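Local coordinates for protein cytochrome C549 (Arthrospira maxima, PDB 1F1C) that binds one covalent heme c per subunit and, as an extrinsic lumenal subunit of photosystem II, probably helps stabilise the oxygen-evolving complex, at residues A[28-33]-A[111-116]; A[71-76]-A[88-93]; A[1-6]-A[16-21]. All coordinates share one frame; numbering follows the deposited sequence.

Contact 1: residues A[28-33]-A[111-116]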
loop_
_atom_site.group_PDB
_atom_site.type_symbol
_atom_site.label_atom_id
_atom_site.label_comp_id
_atom_site.label_asym_id
_atom_site.label_seq_id
_atom_site.Cartn_x
_atom_site.Cartn_y
_atom_site.Cartn_z
ATOM N N GLN A 28 -2.626 -21.832 4.711
ATOM C CA GLN A 28 -1.191 -21.590 4.730
ATOM C C GLN A 28 -0.709 -21.255 3.325
ATOM O O GLN A 28 -0.001 -20.271 3.122
ATOM C CB GLN A 28 -0.455 -22.830 5.251
ATOM C CG GLN A 28 1.045 -22.630 5.428
ATOM C CD GLN A 28 1.745 -23.875 5.938
ATOM O OE1 GLN A 28 1.581 -24.957 5.380
ATOM N NE2 GLN A 28 2.531 -23.727 6.997
ATOM N N GLN A 29 -1.099 -22.080 2.359
ATOM C CA GLN A 29 -0.716 -21.871 0.969
ATOM C C GLN A 29 -1.095 -20.482 0.514
ATOM O O GLN A 29 -0.250 -19.724 0.042
ATOM C CB GLN A 29 -1.405 -22.887 0.059
ATOM C CG GLN A 29 -0.805 -24.270 0.111
ATOM C CD GLN A 29 -1.744 -25.317 -0.444
ATOM O OE1 GLN A 29 -2.338 -25.135 -1.514
ATOM N NE2 GLN A 29 -1.886 -26.428 0.280
ATOM N N VAL A 30 -2.375 -20.144 0.642
ATOM C CA VAL A 30 -2.811 -18.827 0.215
ATOM C C VAL A 30 -1.978 -17.790 0.944
ATOM O O VAL A 30 -1.502 -16.818 0.347
ATOM C CB VAL A 30 -4.312 -18.587 0.515
ATOM C CG1 VAL A 30 -4.696 -17.166 0.150
ATOM C CG2 VAL A 30 -5.159 -19.556 -0.289
ATOM N N PHE A 31 -1.775 -18.011 2.236
ATOM C CA PHE A 31 -1.002 -17.065 3.015
ATOM C C PHE A 31 0.420 -16.935 2.487
ATOM O O PHE A 31 0.881 -15.830 2.208
ATOM C CB PHE A 31 -0.984 -17.475 4.489
ATOM C CG PHE A 31 -0.312 -16.470 5.388
ATOM C CD1 PHE A 31 1.072 -16.480 5.555
ATOM C CD2 PHE A 31 -1.063 -15.492 6.041
ATOM C CE1 PHE A 31 1.706 -15.526 6.363
ATOM C CE2 PHE A 31 -0.444 -14.538 6.849
ATOM C CZ PHE A 31 0.942 -14.553 7.010
ATOM N N ASN A 32 1.112 -18.060 2.337
ATOM C CA ASN A 32 2.486 -18.027 1.853
ATOM C C ASN A 32 2.603 -17.427 0.468
ATOM O O ASN A 32 3.663 -16.932 0.086
ATOM C CB ASN A 32 3.098 -19.429 1.852
ATOM C CG ASN A 32 3.390 -19.929 3.249
ATOM O OD1 ASN A 32 3.572 -19.139 4.180
ATOM N ND2 ASN A 32 3.457 -21.243 3.405
ATOM N N ALA A 33 1.511 -17.461 -0.280
ATOM C CA ALA A 33 1.527 -16.922 -1.628
ATOM C C ALA A 33 1.169 -15.443 -1.688
ATOM O O ALA A 33 1.793 -14.681 -2.432
ATOM C CB ALA A 33 0.580 -17.714 -2.505
ATOM N N TYR A 111 -11.532 -17.799 4.379
ATOM C CA TYR A 111 -11.915 -18.513 5.588
ATOM C C TYR A 111 -10.730 -19.352 6.099
ATOM O O TYR A 111 -10.464 -19.408 7.306
ATOM C CB TYR A 111 -13.109 -19.413 5.252
ATOM C CG TYR A 111 -13.531 -20.383 6.337
ATOM C CD1 TYR A 111 -14.432 -19.999 7.333
ATOM C CD2 TYR A 111 -13.083 -21.711 6.325
ATOM C CE1 TYR A 111 -14.890 -20.927 8.287
ATOM C CE2 TYR A 111 -13.527 -22.638 7.269
ATOM C CZ TYR A 111 -14.433 -22.240 8.240
ATOM O OH TYR A 111 -14.911 -23.170 9.133
ATOM N N ASN A 112 -10.025 -19.995 5.166
ATOM C CA ASN A 112 -8.872 -20.849 5.477
ATOM C C ASN A 112 -7.666 -20.029 5.968
ATOM O O ASN A 112 -7.006 -20.384 6.960
ATOM C CB ASN A 112 -8.468 -21.653 4.227
ATOM C CG ASN A 112 -9.588 -22.567 3.712
ATOM O OD1 ASN A 112 -9.621 -22.905 2.533
ATOM N ND2 ASN A 112 -10.488 -22.976 4.595
ATOM N N VAL A 113 -7.373 -18.936 5.267
ATOM C CA VAL A 113 -6.251 -18.098 5.652
ATOM C C VAL A 113 -6.519 -17.560 7.055
ATOM O O VAL A 113 -5.603 -17.477 7.878
ATOM C CB VAL A 113 -6.056 -16.912 4.670
ATOM C CG1 VAL A 113 -4.784 -16.144 5.023
ATOM C CG2 VAL A 113 -5.969 -17.423 3.253
ATOM N N ALA A 114 -7.777 -17.214 7.324
ATOM C CA ALA A 114 -8.170 -16.694 8.631
ATOM C C ALA A 114 -7.906 -17.732 9.723
ATOM O O ALA A 114 -7.418 -17.407 10.808
ATOM C CB ALA A 114 -9.652 -16.306 8.612
ATOM N N GLY A 115 -8.237 -18.988 9.430
ATOM C CA GLY A 115 -8.007 -20.042 10.392
ATOM C C GLY A 115 -6.517 -20.242 10.584
ATOM O O GLY A 115 -6.046 -20.453 11.705
ATOM N N TYR A 116 -5.771 -20.185 9.485
ATOM C CA TYR A 116 -4.320 -20.356 9.537
ATOM C C TYR A 116 -3.693 -19.288 10.432
ATOM O O TYR A 116 -2.954 -19.601 11.370
ATOM C CB TYR A 116 -3.714 -20.254 8.129
ATOM C CG TYR A 116 -2.206 -20.239 8.135
ATOM C CD1 TYR A 116 -1.482 -21.368 8.510
ATOM C CD2 TYR A 116 -1.500 -19.082 7.810
ATOM C CE1 TYR A 116 -0.093 -21.346 8.565
ATOM C CE2 TYR A 116 -0.115 -19.050 7.857
ATOM C CZ TYR A 116 0.582 -20.185 8.238
ATOM O OH TYR A 116 1.956 -20.157 8.299
#

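Contact 2: residues A[71-76]-A[88-93]. With HEC (heme c), chain C.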
loop_
_atom_site.group_PDB
_atom_site.type_symbol
_atom_site.label_atom_id
_atom_site.label_comp_id
_atom_site.label_asym_id
_atom_site.label_seq_id
_atom_site.Cartn_x
_atom_site.Cartn_y
_atom_site.Cartn_z
ATOM N N VAL A 71 -11.691 -12.360 7.682
ATOM C CA VAL A 71 -12.195 -12.477 6.323
ATOM C C VAL A 71 -12.606 -11.103 5.800
ATOM O O VAL A 71 -12.295 -10.752 4.658
ATOM C CB VAL A 71 -13.387 -13.444 6.263
ATOM C CG1 VAL A 71 -14.007 -13.425 4.867
ATOM C CG2 VAL A 71 -12.918 -14.844 6.608
ATOM N N ASP A 72 -13.282 -10.322 6.646
ATOM C CA ASP A 72 -13.727 -8.974 6.285
ATOM C C ASP A 72 -12.532 -8.120 5.927
ATOM O O ASP A 72 -12.544 -7.373 4.941
ATOM C CB ASP A 72 -14.455 -8.313 7.460
ATOM C CG ASP A 72 -14.836 -6.859 7.178
ATOM O OD1 ASP A 72 -14.553 -5.993 8.034
ATOM O OD2 ASP A 72 -15.425 -6.578 6.111
ATOM N N TYR A 73 -11.496 -8.227 6.752
ATOM C CA TYR A 73 -10.282 -7.461 6.554
ATOM C C TYR A 73 -9.692 -7.641 5.160
ATOM O O TYR A 73 -9.319 -6.663 4.513
ATOM C CB TYR A 73 -9.224 -7.840 7.592
ATOM C CG TYR A 73 -8.051 -6.905 7.534
ATOM C CD1 TYR A 73 -8.057 -5.700 8.246
ATOM C CD2 TYR A 73 -6.980 -7.165 6.681
ATOM C CE1 TYR A 73 -7.020 -4.774 8.102
ATOM C CE2 TYR A 73 -5.951 -6.246 6.521
ATOM C CZ TYR A 73 -5.973 -5.055 7.234
ATOM O OH TYR A 73 -4.942 -4.158 7.085
ATOM N N ILE A 74 -9.594 -8.887 4.701
ATOM C CA ILE A 74 -9.031 -9.150 3.383
ATOM C C ILE A 74 -9.954 -8.632 2.296
ATOM O O ILE A 74 -9.496 -8.145 1.263
ATOM C CB ILE A 74 -8.781 -10.644 3.164
ATOM C CG1 ILE A 74 -7.831 -11.154 4.245
ATOM C CG2 ILE A 74 -8.194 -10.871 1.774
ATOM C CD1 ILE A 74 -7.769 -12.674 4.353
ATOM N N LYS A 75 -11.254 -8.735 2.533
ATOM C CA LYS A 75 -12.229 -8.242 1.571
ATOM C C LYS A 75 -12.241 -6.708 1.577
ATOM O O LYS A 75 -12.453 -6.074 0.540
ATOM C CB LYS A 75 -13.627 -8.755 1.927
ATOM C CG LYS A 75 -13.808 -10.253 1.738
ATOM C CD LYS A 75 -15.061 -10.773 2.431
ATOM C CE LYS A 75 -16.330 -10.140 1.896
ATOM N NZ LYS A 75 -16.548 -10.466 0.461
ATOM N N ASN A 76 -11.993 -6.118 2.743
ATOM C CA ASN A 76 -12.031 -4.670 2.867
ATOM C C ASN A 76 -11.007 -4.142 3.869
ATOM O O ASN A 76 -11.357 -3.712 4.970
ATOM C CB ASN A 76 -13.433 -4.248 3.300
ATOM C CG ASN A 76 -13.672 -2.768 3.135
ATOM O OD1 ASN A 76 -14.580 -2.211 3.746
ATOM N ND2 ASN A 76 -12.868 -2.121 2.296
ATOM N N GLU A 88 -6.789 0.075 -1.711
ATOM C CA GLU A 88 -6.068 0.573 -2.879
ATOM C C GLU A 88 -4.573 0.214 -2.816
ATOM O O GLU A 88 -3.894 0.113 -3.846
ATOM C CB GLU A 88 -6.171 2.092 -2.929
ATOM C CG GLU A 88 -5.522 2.732 -1.706
ATOM C CD GLU A 88 -5.423 4.241 -1.794
ATOM O OE1 GLU A 88 -4.823 4.841 -0.875
ATOM O OE2 GLU A 88 -5.939 4.821 -2.774
ATOM N N LEU A 89 -4.064 0.040 -1.600
ATOM C CA LEU A 89 -2.654 -0.250 -1.387
ATOM C C LEU A 89 -2.384 -1.543 -0.671
ATOM O O LEU A 89 -1.242 -2.005 -0.646
ATOM C CB LEU A 89 -2.006 0.891 -0.608
ATOM C CG LEU A 89 -1.675 2.114 -1.455
ATOM C CD1 LEU A 89 -1.281 3.271 -0.559
ATOM C CD2 LEU A 89 -0.549 1.754 -2.431
ATOM N N HIS A 90 -3.417 -2.119 -0.063
ATOM C CA HIS A 90 -3.248 -3.391 0.639
ATOM C C HIS A 90 -3.986 -4.485 -0.111
ATOM O O HIS A 90 -5.077 -4.261 -0.630
ATOM C CB HIS A 90 -3.778 -3.315 2.078
ATOM C CG HIS A 90 -3.551 -4.570 2.876
ATOM N ND1 HIS A 90 -4.276 -5.727 2.675
ATOM C CD2 HIS A 90 -2.682 -4.848 3.878
ATOM C CE1 HIS A 90 -3.863 -6.659 3.521
ATOM N NE2 HIS A 90 -2.892 -6.157 4.267
ATOM N N PRO A 91 -3.384 -5.681 -0.190
ATOM C CA PRO A 91 -4.014 -6.801 -0.889
ATOM C C PRO A 91 -5.467 -7.003 -0.463
ATOM O O PRO A 91 -5.791 -7.000 0.725
ATOM C CB PRO A 91 -3.116 -7.975 -0.520
ATOM C CG PRO A 91 -1.762 -7.333 -0.514
ATOM C CD PRO A 91 -2.028 -6.047 0.261
ATOM N N SER A 92 -6.334 -7.162 -1.459
ATOM C CA SER A 92 -7.768 -7.356 -1.265
ATOM C C SER A 92 -8.322 -7.779 -2.616
ATOM O O SER A 92 -7.586 -7.824 -3.600
ATOM C CB SER A 92 -8.445 -6.051 -0.834
ATOM O OG SER A 92 -8.440 -5.103 -1.893
ATOM N N LEU A 93 -9.617 -8.071 -2.670
ATOM C CA LEU A 93 -10.249 -8.499 -3.912
ATOM C C LEU A 93 -10.490 -7.343 -4.872
ATOM O O LEU A 93 -10.670 -7.551 -6.066
ATOM C CB LEU A 93 -11.560 -9.235 -3.612
ATOM C CG LEU A 93 -11.331 -10.595 -2.939
ATOM C CD1 LEU A 93 -12.633 -11.163 -2.410
ATOM C CD2 LEU A 93 -10.687 -11.542 -3.941
HETATM FE FE HEC C . -1.378 -7.245 5.417
HETATM C CHA HEC C . -2.132 -5.271 8.078
HETATM C CHB HEC C . -3.539 -9.699 6.674
HETATM C CHC HEC C . -0.874 -9.223 2.692
HETATM C CHD HEC C . 1.060 -5.109 4.455
HETATM N NA HEC C . -2.612 -7.407 6.973
HETATM C C1A HEC C . -2.809 -6.487 7.967
HETATM C C2A HEC C . -3.712 -7.022 8.950
HETATM C C3A HEC C . -4.100 -8.238 8.566
HETATM C C4A HEC C . -3.387 -8.499 7.366
HETATM C CMA HEC C . -5.222 -9.097 9.127
HETATM C CAA HEC C . -4.186 -6.333 10.185
HETATM C CBA HEC C . -3.152 -6.602 11.248
HETATM C CGA HEC C . -3.611 -6.135 12.599
HETATM O O1A HEC C . -4.703 -5.540 12.677
HETATM O O2A HEC C . -2.882 -6.361 13.581
HETATM N NB HEC C . -2.064 -9.027 4.804
HETATM C C1B HEC C . -2.933 -9.928 5.463
HETATM C C2B HEC C . -3.236 -11.061 4.654
HETATM C C3B HEC C . -2.598 -10.865 3.483
HETATM C C4B HEC C . -1.823 -9.650 3.599
HETATM C CMB HEC C . -4.082 -12.270 5.018
HETATM C CAB HEC C . -2.712 -11.683 2.359
HETATM C CBB HEC C . -3.937 -11.848 1.684
HETATM N NC HEC C . -0.150 -7.193 3.933
HETATM C C1C HEC C . -0.053 -8.103 2.893
HETATM C C2C HEC C . 0.981 -7.741 1.984
HETATM C C3C HEC C . 1.500 -6.556 2.419
HETATM C C4C HEC C . 0.812 -6.246 3.675
HETATM C CMC HEC C . 1.473 -8.560 0.793
HETATM C CAC HEC C . 2.599 -5.880 1.827
HETATM C CBC HEC C . 2.557 -5.423 0.475
HETATM N ND HEC C . -0.723 -5.520 6.081
HETATM C C1D HEC C . 0.268 -4.734 5.539
HETATM C C2D HEC C . 0.448 -3.534 6.283
HETATM C C3D HEC C . -0.445 -3.582 7.293
HETATM C C4D HEC C . -1.155 -4.829 7.189
HETATM C CMD HEC C . 1.590 -2.508 6.109
HETATM C CAD HEC C . -0.731 -2.480 8.318
HETATM C CBD HEC C . -1.773 -1.480 7.820
HETATM C CGD HEC C . -2.127 -0.423 8.862
HETATM O O1D HEC C . -2.733 -0.761 9.895
HETATM O O2D HEC C . -1.790 0.759 8.650
#

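Contact 3: residues A[1-6]-A[16-21]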
loop_
_atom_site.group_PDB
_atom_site.type_symbol
_atom_site.label_atom_id
_atom_site.label_comp_id
_atom_site.label_asym_id
_atom_site.label_seq_id
_atom_site.Cartn_x
_atom_site.Cartn_y
_atom_site.Cartn_z
ATOM N N LEU A 1 -2.546 -32.514 15.910
ATOM C CA LEU A 1 -3.343 -31.256 16.002
ATOM C C LEU A 1 -4.786 -31.581 16.396
ATOM O O LEU A 1 -5.649 -31.765 15.536
ATOM C CB LEU A 1 -3.318 -30.524 14.656
ATOM C CG LEU A 1 -3.722 -29.047 14.663
ATOM C CD1 LEU A 1 -2.804 -28.253 15.591
ATOM C CD2 LEU A 1 -3.639 -28.501 13.248
ATOM N N THR A 2 -5.032 -31.650 17.704
ATOM C CA THR A 2 -6.358 -31.961 18.236
ATOM C C THR A 2 -7.423 -31.005 17.714
ATOM O O THR A 2 -7.112 -29.921 17.219
ATOM C CB THR A 2 -6.386 -31.890 19.782
ATOM O OG1 THR A 2 -6.316 -30.522 20.203
ATOM C CG2 THR A 2 -5.212 -32.650 20.374
ATOM N N GLU A 3 -8.682 -31.412 17.841
ATOM C CA GLU A 3 -9.798 -30.593 17.393
ATOM C C GLU A 3 -9.900 -29.347 18.265
ATOM O O GLU A 3 -10.571 -28.377 17.910
ATOM C CB GLU A 3 -11.100 -31.387 17.471
ATOM C CG GLU A 3 -11.123 -32.622 16.591
ATOM C CD GLU A 3 -12.500 -33.253 16.516
ATOM O OE1 GLU A 3 -13.445 -32.567 16.072
ATOM O OE2 GLU A 3 -12.638 -34.434 16.904
ATOM N N GLU A 4 -9.224 -29.383 19.410
ATOM C CA GLU A 4 -9.230 -28.262 20.338
ATOM C C GLU A 4 -8.446 -27.074 19.777
ATOM O O GLU A 4 -8.945 -25.948 19.733
ATOM C CB GLU A 4 -8.631 -28.694 21.678
ATOM C CG GLU A 4 -8.619 -27.593 22.722
ATOM C CD GLU A 4 -9.979 -26.936 22.875
ATOM O OE1 GLU A 4 -10.961 -27.656 23.172
ATOM O OE2 GLU A 4 -10.065 -25.701 22.694
ATOM N N LEU A 5 -7.216 -27.327 19.349
ATOM C CA LEU A 5 -6.389 -26.269 18.798
ATOM C C LEU A 5 -7.037 -25.692 17.551
ATOM O O LEU A 5 -6.836 -24.520 17.221
ATOM C CB LEU A 5 -5.003 -26.809 18.446
ATOM C CG LEU A 5 -4.134 -27.283 19.613
ATOM C CD1 LEU A 5 -2.879 -27.924 19.060
ATOM C CD2 LEU A 5 -3.781 -26.113 20.534
ATOM N N ARG A 6 -7.825 -26.520 16.874
ATOM C CA ARG A 6 -8.495 -26.125 15.644
ATOM C C ARG A 6 -9.871 -25.504 15.870
ATOM O O ARG A 6 -10.674 -25.421 14.945
ATOM C CB ARG A 6 -8.599 -27.333 14.710
ATOM C CG ARG A 6 -7.236 -27.812 14.206
ATOM C CD ARG A 6 -7.211 -29.303 13.917
ATOM N NE ARG A 6 -8.231 -29.702 12.956
ATOM C CZ ARG A 6 -9.180 -30.602 13.207
ATOM N NH1 ARG A 6 -9.242 -31.201 14.392
ATOM N NH2 ARG A 6 -10.071 -30.902 12.272
ATOM N N THR A 16 -17.993 -20.481 18.171
ATOM C CA THR A 16 -16.800 -21.241 17.841
ATOM C C THR A 16 -17.020 -22.084 16.593
ATOM O O THR A 16 -18.145 -22.444 16.260
ATOM C CB THR A 16 -16.361 -22.169 19.005
ATOM O OG1 THR A 16 -17.461 -22.989 19.407
ATOM C CG2 THR A 16 -15.881 -21.346 20.195
ATOM N N ALA A 17 -15.928 -22.374 15.900
ATOM C CA ALA A 17 -15.955 -23.183 14.693
ATOM C C ALA A 17 -14.742 -24.098 14.701
ATOM O O ALA A 17 -13.645 -23.701 15.088
ATOM C CB ALA A 17 -15.922 -22.297 13.465
ATOM N N VAL A 18 -14.933 -25.332 14.280
ATOM C CA VAL A 18 -13.828 -26.261 14.245
ATOM C C VAL A 18 -13.421 -26.430 12.795
ATOM O O VAL A 18 -14.174 -26.977 11.998
ATOM C CB VAL A 18 -14.230 -27.620 14.837
ATOM C CG1 VAL A 18 -13.004 -28.519 14.953
ATOM C CG2 VAL A 18 -14.882 -27.416 16.202
ATOM N N LEU A 19 -12.246 -25.932 12.438
ATOM C CA LEU A 19 -11.787 -26.071 11.067
ATOM C C LEU A 19 -11.063 -27.389 10.882
ATOM O O LEU A 19 -10.458 -27.915 11.811
ATOM C CB LEU A 19 -10.850 -24.923 10.681
ATOM C CG LEU A 19 -11.528 -23.634 10.224
ATOM C CD1 LEU A 19 -12.339 -23.046 11.373
ATOM C CD2 LEU A 19 -10.470 -22.648 9.743
ATOM N N SER A 20 -11.138 -27.927 9.675
ATOM C CA SER A 20 -10.458 -29.176 9.385
ATOM C C SER A 20 -8.997 -28.823 9.161
ATOM O O SER A 20 -8.671 -27.696 8.785
ATOM C CB SER A 20 -11.012 -29.814 8.111
ATOM O OG SER A 20 -10.509 -29.140 6.965
ATOM N N LEU A 21 -8.123 -29.787 9.394
ATOM C CA LEU A 21 -6.705 -29.577 9.193
ATOM C C LEU A 21 -6.469 -29.275 7.721
ATOM O O LEU A 21 -5.635 -28.440 7.381
ATOM C CB LEU A 21 -5.920 -30.826 9.618
ATOM C CG LEU A 21 -4.406 -30.778 9.374
ATOM C CD1 LEU A 21 -3.830 -29.506 9.989
ATOM C CD2 LEU A 21 -3.749 -32.010 9.963
#

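Contact 1: residues A[28-33]-A[111-116]
Tyr116 meets both Gln28 and Phe31. Gln28 lies over one face of the tyrosine ring. Its CA sits 3.7 Å from the centroid of the Tyr116 ring, almost straight above the ring centre, which is a CH-pi contact. The extended Gln28 chain then runs on over the same ring, with CG 3.6 Å from CE1 of Tyr116. Phe31 takes the CD2 and CE2 side of the tyrosine. The two rings are oblique, with centroids 5.2 Å apart and planes at 54°. CE2 of Tyr116 comes over a face of the phenylalanine, 3.6 Å from Phe31 CG. Val113 fills the edge of the Phe31 ring with its CG1 methyl, 3.9 Å from CD2 of Phe31. Its other methyl goes to Val30: Val113 CG2 is 3.4 Å from Val30 CG1, a tight pair. Val113 CG1 lies anti to the backbone N (chi1 -174°) and CG2 beside it, which splits the two methyls between Phe31 and Val30. This is the crossing of the N-terminal and C-terminal helices that marks the cytochrome c fold. The axes of 28-33 and 111-116 pass 8.4 Å apart at -87°, nearly a right angle. No hydrogen bond joins the segments. Further out, Phe31 packs on Leu52 and Ile117. Its side chain lies close to those of Cys35, bonded covalently to the heme, and His39, an axial ligand of its iron. Val113 itself touches the heme.

Contact 2: residues A[71-76]-A[88-93]
Tyr73 and His90 each carry CG anti to the backbone N (chi1 -171° and -176°), which brings the two rings together beside the heme. This is the distal side of the bis-histidine heme site: His90 NE2 binds the iron at 2.2 Å, and His39 is the other axial ligand. The rings make an edge-to-face pair, with the edge of Tyr73 toward the face of His90. Tyr73 CE2 is 3.7 Å from His90 CE1, and the planes stand at 88°. One face of Tyr73 lies over the heme, with CE2 3.4 Å from HEC C2A. Pro91 CD lies over the opposite face of the imidazole, toward the rim, so the ring sits between tyrosine and proline. A hydrogen bond from His90 ND1, nearly in the ring plane, to Pro91 O, 2.8 Å long, helps fix its rotation. Ile74 lays CD1 3.8 Å from the heme methyl CMB. Leu89 of the second subunit packs on His90. Lys75 sends its amine to a salt bridge with Glu107. Where helix 67-75 ends, the carbonyl of Ile74 meets the loop: Ser92 CA makes a CA-H...O contact with Ile74 O at 3.2 Å.

Contact 3: residues A[1-6]-A[16-21]
Arg6 turns its side chain along the backbone of 19-21. Its CG lies anti to the carbonyl carbon (chi1 -67°), and the chain bends at chi3. That bend brings the guanidinium alongside the Leu19 carbonyl. Arg6 NE lies 3.1 Å and Arg6 NH2 3.0 Å from Leu19 O, which sits oblique to the guanidinium plane. Ser20 CA and Leu21 N lie at the edge of the group, near its plane, with Ser20 CA 3.4 Å from NH2 of Arg6. The backbone of Arg6 makes the hydrogen bond between the segments. Leu19 N donates to Arg6 O at 3.0 Å, with an N-H...O angle of 151°. Val18 CA adds a CA-H...O contact to the same oxygen, 3.3 Å from Arg6 O. This pairing sits at the open end of a beta hairpin. Strand 7-9 begins right after Arg6 and runs antiparallel to strand 16-18, and Ala17 pairs with Phe8 through the backbone. With an alanine here in place of Arg6 the guanidinium is gone, and the Leu19 carbonyl and the backbone at Ser20 would probably lose the cover and the nearby positive charge that now lie along them. Val18 brings CG1 to the N-terminal segment, 3.8 Å from Glu3 O. Near the chain start, Leu1 and Leu21 approach obliquely through their methyls, with Leu1 CD2 3.4 Å from Leu21 CD1. Leu1 also packs on Val123 of helix 107-124. The Leu19 side chain rests on Tyr111 of that helix and on Phe8. Ser20 is the N-cap of helix 21-34 in a capping box: its side chain caps a backbone N just past Leu21, and Ser20 N hydrogen-bonds to Glu23 OE1.

Both segments of contact 3 precede those of contact 1 along the chain. Both segments of contact 2 fall between the two of contact 1. Helix 107-124 ties all three together. It forms one half of contact 1. Its Tyr111 and Ala114 pack on Val71 of contact 2, and Tyr111 and Gly115 pack on Leu19 of contact 3. The centres of contacts 1 and 2 are about 14 Å apart, and those of contacts 1 and 3 are about 15 Å apart. Contacts 2 and 3 do not touch. Their centres are about 25 Å apart, on opposite sides of the chain's centre. The buried helix crossing therefore lies between the heme ligand loop and the N-terminal hairpin at the surface.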